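Side-chain contacts in MccB protein (Escherichia coli, PDB 6OM4), which adenylylates the N-formylated heptapeptide MccA in microcin C7 biosynthesis, forming a phosphoramidate-linked peptide-nucleotide antibiotic precursor: residues Pro216-Leu219 with Ile220-Asn224; Asp196-Asp199 with Leu200-Val203; Glu30-Val33 with Leu34-Asn37; Asn67-Arg70 with Phe71-Asn75. One frame throughout, in Å; residues are numbered along the deposited sequence.

Contact 1 of 4, residues Pro216-Leu219 with Ile220-Asn224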
loop_
_atom_site.group_PDB
_atom_site.type_symbol
_atom_site.label_atom_id
_atom_site.label_comp_id
_atom_site.label_asym_id
_atom_site.label_seq_id
_atom_site.Cartn_x
_atom_site.Cartn_y
_atom_site.Cartn_z
ATOM N N PRO A 216 9.085 -14.464 16.886
ATOM C CA PRO A 216 8.126 -15.505 17.197
ATOM C C PRO A 216 6.685 -15.128 16.832
ATOM O O PRO A 216 6.468 -14.079 16.260
ATOM C CB PRO A 216 8.217 -15.638 18.724
ATOM C CG PRO A 216 8.584 -14.247 19.159
ATOM C CD PRO A 216 9.602 -13.834 18.118
ATOM N N PHE A 217 5.732 -15.998 17.164
ATOM C CA PHE A 217 4.337 -15.771 16.876
ATOM C C PHE A 217 3.900 -14.440 17.501
ATOM O O PHE A 217 2.969 -13.838 16.995
ATOM C CB PHE A 217 3.437 -16.886 17.401
ATOM C CG PHE A 217 3.174 -18.058 16.477
ATOM C CD1 PHE A 217 4.015 -18.367 15.411
ATOM C CD2 PHE A 217 2.071 -18.881 16.703
ATOM C CE1 PHE A 217 3.767 -19.458 14.584
ATOM C CE2 PHE A 217 1.838 -19.989 15.899
ATOM C CZ PHE A 217 2.674 -20.265 14.829
ATOM N N ASN A 218 4.540 -14.004 18.589
ATOM C CA ASN A 218 4.092 -12.764 19.274
ATOM C C ASN A 218 4.996 -11.577 18.924
ATOM O O ASN A 218 4.953 -10.562 19.592
ATOM C CB ASN A 218 3.899 -12.979 20.780
ATOM C CG ASN A 218 5.178 -13.384 21.481
ATOM O OD1 ASN A 218 6.093 -13.918 20.858
ATOM N ND2 ASN A 218 5.280 -13.093 22.769
ATOM N N LEU A 219 5.775 -11.661 17.841
ATOM C CA LEU A 219 6.577 -10.504 17.450
ATOM C C LEU A 219 5.640 -9.330 17.167
ATOM O O LEU A 219 5.926 -8.187 17.511
ATOM C CB LEU A 219 7.381 -10.838 16.201
ATOM C CG LEU A 219 8.157 -9.689 15.589
ATOM C CD1 LEU A 219 9.182 -9.109 16.529
ATOM C CD2 LEU A 219 8.826 -10.153 14.319
ATOM N N ILE A 220 4.530 -9.622 16.495
ATOM C CA ILE A 220 3.607 -8.554 16.132
ATOM C C ILE A 220 3.140 -7.858 17.421
ATOM O O ILE A 220 3.006 -6.626 17.472
ATOM C CB ILE A 220 2.431 -9.059 15.280
ATOM C CG1 ILE A 220 1.515 -7.905 14.873
ATOM C CG2 ILE A 220 1.653 -10.183 15.950
ATOM C CD1 ILE A 220 2.239 -6.786 14.141
ATOM N N ASN A 221 2.927 -8.635 18.476
ATOM C CA ASN A 221 2.487 -8.039 19.780
ATOM C C ASN A 221 3.570 -7.127 20.361
ATOM O O ASN A 221 3.264 -6.009 20.850
ATOM C CB ASN A 221 2.041 -9.116 20.759
ATOM C CG ASN A 221 0.942 -9.977 20.194
ATOM O OD1 ASN A 221 1.233 -11.016 19.595
ATOM N ND2 ASN A 221 -0.294 -9.513 20.318
ATOM N N TRP A 222 4.831 -7.570 20.281
ATOM C CA TRP A 222 5.948 -6.766 20.714
ATOM C C TRP A 222 6.019 -5.465 19.910
ATOM O O TRP A 222 6.264 -4.370 20.463
ATOM C CB TRP A 222 7.271 -7.498 20.536
ATOM C CG TRP A 222 7.467 -8.678 21.418
ATOM C CD1 TRP A 222 6.751 -9.025 22.529
ATOM C CD2 TRP A 222 8.525 -9.643 21.282
ATOM N NE1 TRP A 222 7.317 -10.138 23.104
ATOM C CE2 TRP A 222 8.354 -10.575 22.320
ATOM C CE3 TRP A 222 9.572 -9.818 20.364
ATOM C CZ2 TRP A 222 9.224 -11.659 22.487
ATOM C CZ3 TRP A 222 10.398 -10.914 20.503
ATOM C CH2 TRP A 222 10.230 -11.811 21.563
ATOM N N VAL A 223 5.950 -5.617 18.579
ATOM C CA VAL A 223 6.093 -4.441 17.684
ATOM C C VAL A 223 4.993 -3.420 17.998
ATOM O O VAL A 223 5.218 -2.253 18.099
ATOM C CB VAL A 223 6.069 -4.886 16.208
ATOM C CG1 VAL A 223 6.005 -3.673 15.299
ATOM C CG2 VAL A 223 7.264 -5.760 15.861
ATOM N N ASN A 224 3.777 -3.914 18.134
ATOM C CA ASN A 224 2.627 -3.114 18.393
ATOM C C ASN A 224 2.867 -2.301 19.675
ATOM O O ASN A 224 2.716 -1.081 19.678
ATOM C CB ASN A 224 1.389 -3.994 18.480
ATOM C CG ASN A 224 0.137 -3.212 18.820
ATOM O OD1 ASN A 224 -0.379 -3.255 19.954
ATOM N ND2 ASN A 224 -0.309 -2.445 17.864
HETATM O O HOH W 1 4.433 -12.150 14.758
HETATM O O HOH W 2 0.529 -13.073 18.415
#

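Contact 2 of 4, residues Asp196-Asp199 with Leu200-Val203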
loop_
_atom_site.group_PDB
_atom_site.type_symbol
_atom_site.label_atom_id
_atom_site.label_comp_id
_atom_site.label_asym_id
_atom_site.label_seq_id
_atom_site.Cartn_x
_atom_site.Cartn_y
_atom_site.Cartn_z
ATOM N N ASP A 196 14.025 -10.756 21.268
ATOM C CA ASP A 196 13.460 -10.275 22.509
ATOM C C ASP A 196 12.863 -8.896 22.255
ATOM O O ASP A 196 13.334 -8.172 21.395
ATOM C CB ASP A 196 14.503 -10.179 23.625
ATOM C CG ASP A 196 14.763 -11.504 24.350
ATOM O OD1 ASP A 196 13.820 -12.009 25.075
ATOM O OD2 ASP A 196 15.884 -12.049 24.161
ATOM N N TYR A 197 11.887 -8.519 23.079
ATOM C CA TYR A 197 11.237 -7.231 22.977
ATOM C C TYR A 197 12.242 -6.078 22.924
ATOM O O TYR A 197 12.078 -5.106 22.161
ATOM C CB TYR A 197 10.261 -7.024 24.132
ATOM C CG TYR A 197 9.666 -5.653 24.136
ATOM C CD1 TYR A 197 10.278 -4.598 24.799
ATOM C CD2 TYR A 197 8.485 -5.396 23.459
ATOM C CE1 TYR A 197 9.724 -3.330 24.790
ATOM C CE2 TYR A 197 7.904 -4.149 23.475
ATOM C CZ TYR A 197 8.538 -3.101 24.108
ATOM O OH TYR A 197 7.971 -1.852 24.046
ATOM N N THR A 198 13.278 -6.168 23.756
ATOM C CA THR A 198 14.242 -5.110 23.952
ATOM C C THR A 198 15.078 -4.819 22.689
ATOM O O THR A 198 15.550 -3.706 22.488
ATOM C CB THR A 198 15.127 -5.462 25.163
ATOM O OG1 THR A 198 15.680 -4.216 25.576
ATOM C CG2 THR A 198 16.213 -6.468 24.864
ATOM N N ASP A 199 15.208 -5.786 21.786
ATOM C CA ASP A 199 15.916 -5.568 20.534
ATOM C C ASP A 199 15.240 -4.506 19.636
ATOM O O ASP A 199 15.868 -3.987 18.754
ATOM C CB ASP A 199 16.077 -6.890 19.783
ATOM C CG ASP A 199 17.016 -7.851 20.506
ATOM O OD1 ASP A 199 17.888 -7.369 21.235
ATOM O OD2 ASP A 199 16.831 -9.072 20.361
ATOM N N LEU A 200 13.956 -4.201 19.859
ATOM C CA LEU A 200 13.248 -3.177 19.055
ATOM C C LEU A 200 13.822 -1.775 19.272
ATOM O O LEU A 200 13.703 -0.928 18.388
ATOM C CB LEU A 200 11.755 -3.235 19.362
ATOM C CG LEU A 200 11.055 -4.454 18.782
ATOM C CD1 LEU A 200 9.686 -4.663 19.412
ATOM C CD2 LEU A 200 10.926 -4.333 17.263
ATOM N N HIS A 201 14.544 -1.569 20.388
ATOM C CA HIS A 201 15.270 -0.325 20.602
ATOM C C HIS A 201 16.360 -0.104 19.541
ATOM O O HIS A 201 16.821 1.029 19.412
ATOM C CB HIS A 201 15.862 -0.268 22.034
ATOM C CG HIS A 201 14.808 -0.240 23.089
ATOM N ND1 HIS A 201 14.006 0.863 23.298
ATOM C CD2 HIS A 201 14.386 -1.181 23.962
ATOM C CE1 HIS A 201 13.131 0.591 24.241
ATOM N NE2 HIS A 201 13.348 -0.640 24.679
ATOM N N LYS A 202 16.796 -1.163 18.838
ATOM C CA LYS A 202 17.849 -1.069 17.828
ATOM C C LYS A 202 17.272 -0.674 16.459
ATOM O O LYS A 202 18.022 -0.479 15.491
ATOM C CB LYS A 202 18.606 -2.395 17.672
ATOM C CG LYS A 202 19.568 -2.734 18.807
ATOM C CD LYS A 202 19.072 -3.824 19.731
ATOM C CE LYS A 202 20.145 -4.436 20.610
ATOM N NZ LYS A 202 20.785 -5.599 19.957
ATOM N N VAL A 203 15.941 -0.605 16.344
ATOM C CA VAL A 203 15.305 -0.291 15.073
ATOM C C VAL A 203 15.075 1.214 14.988
ATOM O O VAL A 203 14.394 1.787 15.846
ATOM C CB VAL A 203 13.990 -1.072 14.911
ATOM C CG1 VAL A 203 13.294 -0.701 13.617
ATOM C CG2 VAL A 203 14.195 -2.578 14.997
#

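Contact 3 of 4, residues Glu30-Val33 with Leu34-Asn37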
loop_
_atom_site.group_PDB
_atom_site.type_symbol
_atom_site.label_atom_id
_atom_site.label_comp_id
_atom_site.label_asym_id
_atom_site.label_seq_id
_atom_site.Cartn_x
_atom_site.Cartn_y
_atom_site.Cartn_z
ATOM N N GLU A 30 -26.261 7.004 -19.127
ATOM C CA GLU A 30 -27.296 6.320 -19.890
ATOM C C GLU A 30 -27.830 7.247 -20.989
ATOM O O GLU A 30 -28.212 6.795 -22.089
ATOM C CB GLU A 30 -28.391 5.844 -18.931
ATOM C CG GLU A 30 -29.756 5.616 -19.573
ATOM C CD GLU A 30 -29.894 4.384 -20.446
ATOM O OE1 GLU A 30 -28.855 3.761 -20.741
ATOM O OE2 GLU A 30 -31.048 4.052 -20.837
ATOM N N ASN A 31 -27.889 8.543 -20.668
ATOM C CA ASN A 31 -28.379 9.591 -21.548
ATOM C C ASN A 31 -27.352 9.820 -22.665
ATOM O O ASN A 31 -26.310 10.442 -22.444
ATOM C CB ASN A 31 -28.641 10.821 -20.683
ATOM C CG ASN A 31 -29.188 12.050 -21.373
ATOM O OD1 ASN A 31 -28.967 12.297 -22.559
ATOM N ND2 ASN A 31 -29.802 12.896 -20.565
ATOM N N LEU A 32 -27.649 9.339 -23.871
ATOM C CA LEU A 32 -26.710 9.428 -24.995
ATOM C C LEU A 32 -26.374 10.867 -25.333
ATOM O O LEU A 32 -25.251 11.186 -25.741
ATOM C CB LEU A 32 -27.312 8.793 -26.246
ATOM C CG LEU A 32 -26.736 7.455 -26.651
ATOM C CD1 LEU A 32 -27.385 6.994 -27.951
ATOM C CD2 LEU A 32 -25.213 7.516 -26.766
ATOM N N VAL A 33 -27.375 11.733 -25.253
ATOM C CA VAL A 33 -27.148 13.099 -25.642
ATOM C C VAL A 33 -26.145 13.754 -24.694
ATOM O O VAL A 33 -25.300 14.543 -25.133
ATOM C CB VAL A 33 -28.477 13.862 -25.669
ATOM C CG1 VAL A 33 -28.299 15.350 -25.867
ATOM C CG2 VAL A 33 -29.364 13.279 -26.744
ATOM N N LEU A 34 -26.301 13.472 -23.400
ATOM C CA LEU A 34 -25.414 13.955 -22.373
ATOM C C LEU A 34 -24.008 13.380 -22.595
ATOM O O LEU A 34 -23.030 14.123 -22.516
ATOM C CB LEU A 34 -25.970 13.596 -20.989
ATOM C CG LEU A 34 -25.083 13.984 -19.813
ATOM C CD1 LEU A 34 -24.756 15.469 -19.846
ATOM C CD2 LEU A 34 -25.721 13.595 -18.478
ATOM N N TRP A 35 -23.918 12.075 -22.876
ATOM C CA TRP A 35 -22.594 11.424 -23.129
ATOM C C TRP A 35 -21.866 12.128 -24.290
ATOM O O TRP A 35 -20.667 12.431 -24.207
ATOM C CB TRP A 35 -22.817 9.915 -23.381
ATOM C CG TRP A 35 -21.586 9.135 -23.735
ATOM C CD1 TRP A 35 -20.561 8.757 -22.910
ATOM C CD2 TRP A 35 -21.276 8.623 -25.030
ATOM N NE1 TRP A 35 -19.629 8.050 -23.621
ATOM C CE2 TRP A 35 -20.056 7.927 -24.914
ATOM C CE3 TRP A 35 -21.911 8.688 -26.276
ATOM C CZ2 TRP A 35 -19.481 7.283 -26.006
ATOM C CZ3 TRP A 35 -21.351 8.030 -27.349
ATOM C CH2 TRP A 35 -20.133 7.364 -27.213
ATOM N N GLU A 36 -22.599 12.438 -25.361
ATOM C CA GLU A 36 -22.037 13.104 -26.543
ATOM C C GLU A 36 -21.541 14.489 -26.139
ATOM O O GLU A 36 -20.485 14.931 -26.587
ATOM C CB GLU A 36 -23.086 13.152 -27.666
ATOM C CG GLU A 36 -23.397 11.776 -28.237
ATOM C CD GLU A 36 -24.467 11.753 -29.333
ATOM O OE1 GLU A 36 -25.096 12.825 -29.552
ATOM O OE2 GLU A 36 -24.719 10.649 -29.934
ATOM N N ASN A 37 -22.317 15.195 -25.319
ATOM C CA ASN A 37 -21.928 16.532 -24.890
ATOM C C ASN A 37 -20.724 16.491 -23.938
ATOM O O ASN A 37 -19.876 17.396 -23.962
ATOM C CB ASN A 37 -23.089 17.293 -24.254
ATOM C CG ASN A 37 -24.055 17.867 -25.280
ATOM O OD1 ASN A 37 -23.726 18.026 -26.483
ATOM N ND2 ASN A 37 -25.239 18.192 -24.807
#

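Contact 4 of 4, residues Asn67-Arg70 with Phe71-Asn75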
loop_
_atom_site.group_PDB
_atom_site.type_symbol
_atom_site.label_atom_id
_atom_site.label_comp_id
_atom_site.label_asym_id
_atom_site.label_seq_id
_atom_site.Cartn_x
_atom_site.Cartn_y
_atom_site.Cartn_z
ATOM N N ASN A 67 -22.760 21.815 -17.010
ATOM C CA ASN A 67 -23.052 20.514 -16.467
ATOM C C ASN A 67 -21.908 19.538 -16.812
ATOM O O ASN A 67 -21.418 18.846 -15.892
ATOM C CB ASN A 67 -24.419 20.058 -16.974
ATOM C CG ASN A 67 -24.865 18.697 -16.510
ATOM O OD1 ASN A 67 -25.453 17.933 -17.305
ATOM N ND2 ASN A 67 -24.701 18.435 -15.221
ATOM N N CYS A 68 -21.481 19.517 -18.069
ATOM C CA CYS A 68 -20.437 18.576 -18.519
ATOM C C CYS A 68 -19.108 18.917 -17.845
ATOM O O CYS A 68 -18.383 18.057 -17.388
ATOM C CB CYS A 68 -20.295 18.553 -20.032
ATOM S SG CYS A 68 -21.777 17.933 -20.861
ATOM N N PHE A 69 -18.795 20.205 -17.744
ATOM C CA PHE A 69 -17.545 20.593 -17.140
ATOM C C PHE A 69 -17.503 20.154 -15.657
ATOM O O PHE A 69 -16.496 19.652 -15.185
ATOM C CB PHE A 69 -17.366 22.093 -17.345
ATOM C CG PHE A 69 -16.102 22.659 -16.755
ATOM C CD1 PHE A 69 -14.924 22.642 -17.468
ATOM C CD2 PHE A 69 -16.126 23.226 -15.500
ATOM C CE1 PHE A 69 -13.769 23.175 -16.913
ATOM C CE2 PHE A 69 -14.980 23.779 -14.962
ATOM C CZ PHE A 69 -13.795 23.699 -15.654
ATOM N N ARG A 70 -18.600 20.386 -14.912
ATOM C CA ARG A 70 -18.732 19.970 -13.493
ATOM C C ARG A 70 -18.512 18.450 -13.376
ATOM O O ARG A 70 -17.803 17.958 -12.483
ATOM C CB ARG A 70 -20.092 20.391 -12.922
ATOM C CG ARG A 70 -20.347 20.058 -11.445
ATOM C CD ARG A 70 -21.124 18.778 -11.169
ATOM N NE ARG A 70 -22.275 18.688 -12.035
ATOM C CZ ARG A 70 -22.773 17.593 -12.573
ATOM N NH1 ARG A 70 -23.937 17.680 -13.186
ATOM N NH2 ARG A 70 -22.142 16.437 -12.523
ATOM N N PHE A 71 -19.131 17.708 -14.275
ATOM C CA PHE A 71 -19.027 16.262 -14.325
ATOM C C PHE A 71 -17.563 15.825 -14.514
ATOM O O PHE A 71 -17.075 14.945 -13.809
ATOM C CB PHE A 71 -19.929 15.723 -15.435
ATOM C CG PHE A 71 -19.747 14.266 -15.779
ATOM C CD1 PHE A 71 -18.708 13.856 -16.601
ATOM C CD2 PHE A 71 -20.629 13.318 -15.294
ATOM C CE1 PHE A 71 -18.509 12.513 -16.891
ATOM C CE2 PHE A 71 -20.465 11.977 -15.617
ATOM C CZ PHE A 71 -19.410 11.580 -16.415
ATOM N N LEU A 72 -16.883 16.402 -15.501
ATOM C CA LEU A 72 -15.473 16.056 -15.753
ATOM C C LEU A 72 -14.584 16.441 -14.566
ATOM O O LEU A 72 -13.671 15.708 -14.201
ATOM C CB LEU A 72 -15.032 16.728 -17.048
ATOM C CG LEU A 72 -15.679 16.152 -18.309
ATOM C CD1 LEU A 72 -15.434 17.054 -19.513
ATOM C CD2 LEU A 72 -15.105 14.788 -18.596
ATOM N N LYS A 73 -14.821 17.609 -13.967
ATOM C CA LYS A 73 -14.053 18.086 -12.843
ATOM C C LYS A 73 -14.221 17.202 -11.604
ATOM O O LYS A 73 -13.240 16.934 -10.889
ATOM C CB LYS A 73 -14.513 19.493 -12.437
ATOM C CG LYS A 73 -13.985 20.657 -13.249
ATOM C CD LYS A 73 -14.257 21.978 -12.510
ATOM C CE LYS A 73 -13.047 22.510 -11.781
ATOM N NZ LYS A 73 -12.295 21.423 -11.117
ATOM N N GLU A 74 -15.470 16.847 -11.262
ATOM C CA GLU A 74 -15.731 16.171 -9.983
ATOM C C GLU A 74 -15.179 14.739 -10.009
ATOM O O GLU A 74 -15.022 14.131 -8.956
ATOM C CB GLU A 74 -17.222 16.238 -9.650
ATOM C CG GLU A 74 -18.071 15.274 -10.457
ATOM C CD GLU A 74 -19.573 15.451 -10.292
ATOM O OE1 GLU A 74 -19.984 16.326 -9.502
ATOM O OE2 GLU A 74 -20.344 14.731 -11.006
ATOM N N ASN A 75 -14.885 14.221 -11.202
ATOM C CA ASN A 75 -14.237 12.914 -11.347
ATOM C C ASN A 75 -12.715 13.040 -11.589
ATOM O O ASN A 75 -12.070 12.028 -11.819
ATOM C CB ASN A 75 -14.935 12.128 -12.450
ATOM C CG ASN A 75 -16.337 11.729 -12.045
ATOM O OD1 ASN A 75 -16.513 10.887 -11.168
ATOM N ND2 ASN A 75 -17.323 12.324 -12.671
#

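Contact 1 of 4, residues Pro216-Leu219 with Ile220-Asn224
Leu219 CD1 sits between two side chains of the helix that it begins, 3.9 Å from Trp222 CE3 and 3.9 Å from Val223 CG2. This is the N-terminal turn of helix 219-230 in the ThiF-type nucleotide-binding fold, entered through a type I beta turn from Pro216 to Leu219. A leucine suits the spot because its branched end is long enough to meet both neighbours while the residue also touches the bound adenosine phosphoramidate. With CG anti to the backbone N (chi1 174°), its branches lie beside the following turn. On the indole's six-membered ring, Pro216 makes an off-centre CH-pi contact, with CG 4.2 Å from the ring centroid; the rigid proline ring, preceded by a cis peptide, crosses the tryptophan at about a right angle. Asn218 is the N-cap residue, but its side chain makes no capping bond. Its amide crosses the indole at a slant, the planes 52° apart, with ND2 3.6 Å from Trp222 NE1, while its carbonyl O stands over one face of Trp222, toward the rim, and accepts from Trp222 N at 3.1 Å. At the polar edge, a water accepts from Ile220 N and donates to Pro216 O, linking turn and helix. Asn221 reaches outward, its ND2 hydrogen-bonded to Glu259, and a second water donates to Phe217 O at 2.9 Å.

Contact 2 of 4, residues Asp196-Asp199 with Leu200-Val203
A short 3-10 helix, residues 197-202, lies in the link between strands 186-191 and 208-211 of the ThiF-type sheet, and its i to i+3 spacing sets the main contacts. Leu200 N donates to Tyr197 O (3.1 Å), His201 N to Thr198 O, and Lys202 N to Asp199 O. The same spacing brings Lys202 alongside Asp199, both pointing the same way; bends at chi2 and chi4 return the lysine end to the carboxylate, where NZ lies 3.6 Å from Asp199 OD1 in a long salt bridge. Asp199 suits this place because its other oxygen, OD2, accepts weakly from the N of Asp196 and of Asn195, near the start of the turn. The imidazole of His201 presents its edge to Thr198 O, with CD2 3.1 Å away, and the ring meets Tyr226 edge-to-face. On the inner side Leu200 CD1 lies 4.3 Å from Tyr197 CD2, and both residues pack on helix 219-230: the leucine provides a compact buried end, the tyrosine a broad ring that reaches Lys225 and Arg229. Polar groups outward and leucine inward make this an amphipathic 3-10 turn, here in a strand-to-strand connection of a Rossmann-like sheet.

Contact 3 of 4, residues Glu30-Val33 with Leu34-Asn37
The indole of Trp35 is met by Leu32, whose CD2 comes obliquely to the ring, 3.5 Å from CE3 and 3.9 Å from CZ3. The two side chains run side by side and point the same way, so a methyl of the leucine rests against the benzene part of the indole. Trp35 CG lies anti to the backbone N (chi1 176°), which swings the indole out toward Leu32 and toward Ile11 and Arg13 of strand 11-14; at the ring's polar corner NE1 makes a weak hydrogen bond to Leu19 O. The other flat group, the amide of Asn31, crosses Leu34 at about a right angle. Its CG lies 3.6 Å from Leu34 CB, and OD1 accepts from Leu34 N at 3.0 Å, with an N-H...O angle of 162°. That donor stands 58° out of the amide plane. Asn31 is thus the N-cap of helix 32-43, just after strand 27-29. Asparagine suits this position because its short side chain can fold back over the first turn and bind an amide that has no preceding turn to serve it. Asn31 O also accepts from Trp35 N at 2.9 Å. One residue further on, Leu32 O accepts from Glu36 N and also has Glu36 CG 3.2 Å away, the glutamate then extending beyond CG along the exposed side. Leu34 turns to the inner side, against Val29 and against Asn67 and Cys68 of helix 62-74, while Asn37 N closes the next turn on Val33 O at 3.1 Å.

Contact 4 of 4, residues Asn67-Arg70 with Phe71-Asn75
Arg70 NH2 meets Glu74 OE2 at 2.9 Å on the exposed side, in a salt bridge four residues apart. The two side chains lie alongside, pointing the same way, their planes 39° apart. Bends at chi2 and chi3 bring the guanidinium round to the acid, which is met from above the carboxylate plane, and Asn67 O lies over the centre of one guanidinium face. Phe71 O accepts from Asn75 ND2 at 2.9 Å, and the backbone N of Asn75 adds a weak bond. The bond from ND2 keeps the asparagine folded back, its nitrogen over the centre of the Phe71 ring; a short amide suits this return. Phe69 faces the protein interior, wedged among Tyr3, Phe45 and Tyr51. Lys73, one turn later, lays its aliphatic chain across that ring: CG is 4.0 Å from the ring centroid, 24° off the normal, a CH-pi contact over the face. Lysine serves here by its methylenes, while its end leads away from residues 67-70. Main-chain bonds such as Leu72 N to Cys68 O (2.9 Å) set the spacing behind both pairs, the i to i+4 pattern of an amphipathic alpha helix.

The contacts form two pairs in two parts of the chain. Contacts 1 and 2, with centres about 11 Å apart, touch directly: Trp222 O of contact 1 lies 3.4 Å from Tyr197 CE2 of contact 2, and 3.6 Å from Leu200 CD1. Contact 1 reaches the nucleotide ligand through Leu219, and contact 2 lies close behind, the side chain of Asp199 about 8 Å from the ligand; Leu219 and Leu200 each approach Ile194, an ATP-binding residue. Contacts 3 and 4, about 13 Å apart at their centres, join helices 32-43 and 62-74 through Cys68 SG, 3.6 Å from Asn37 C. This N-terminal pair lies far from the nucleotide: contacts 1 and 4 have centres about 48 Å apart.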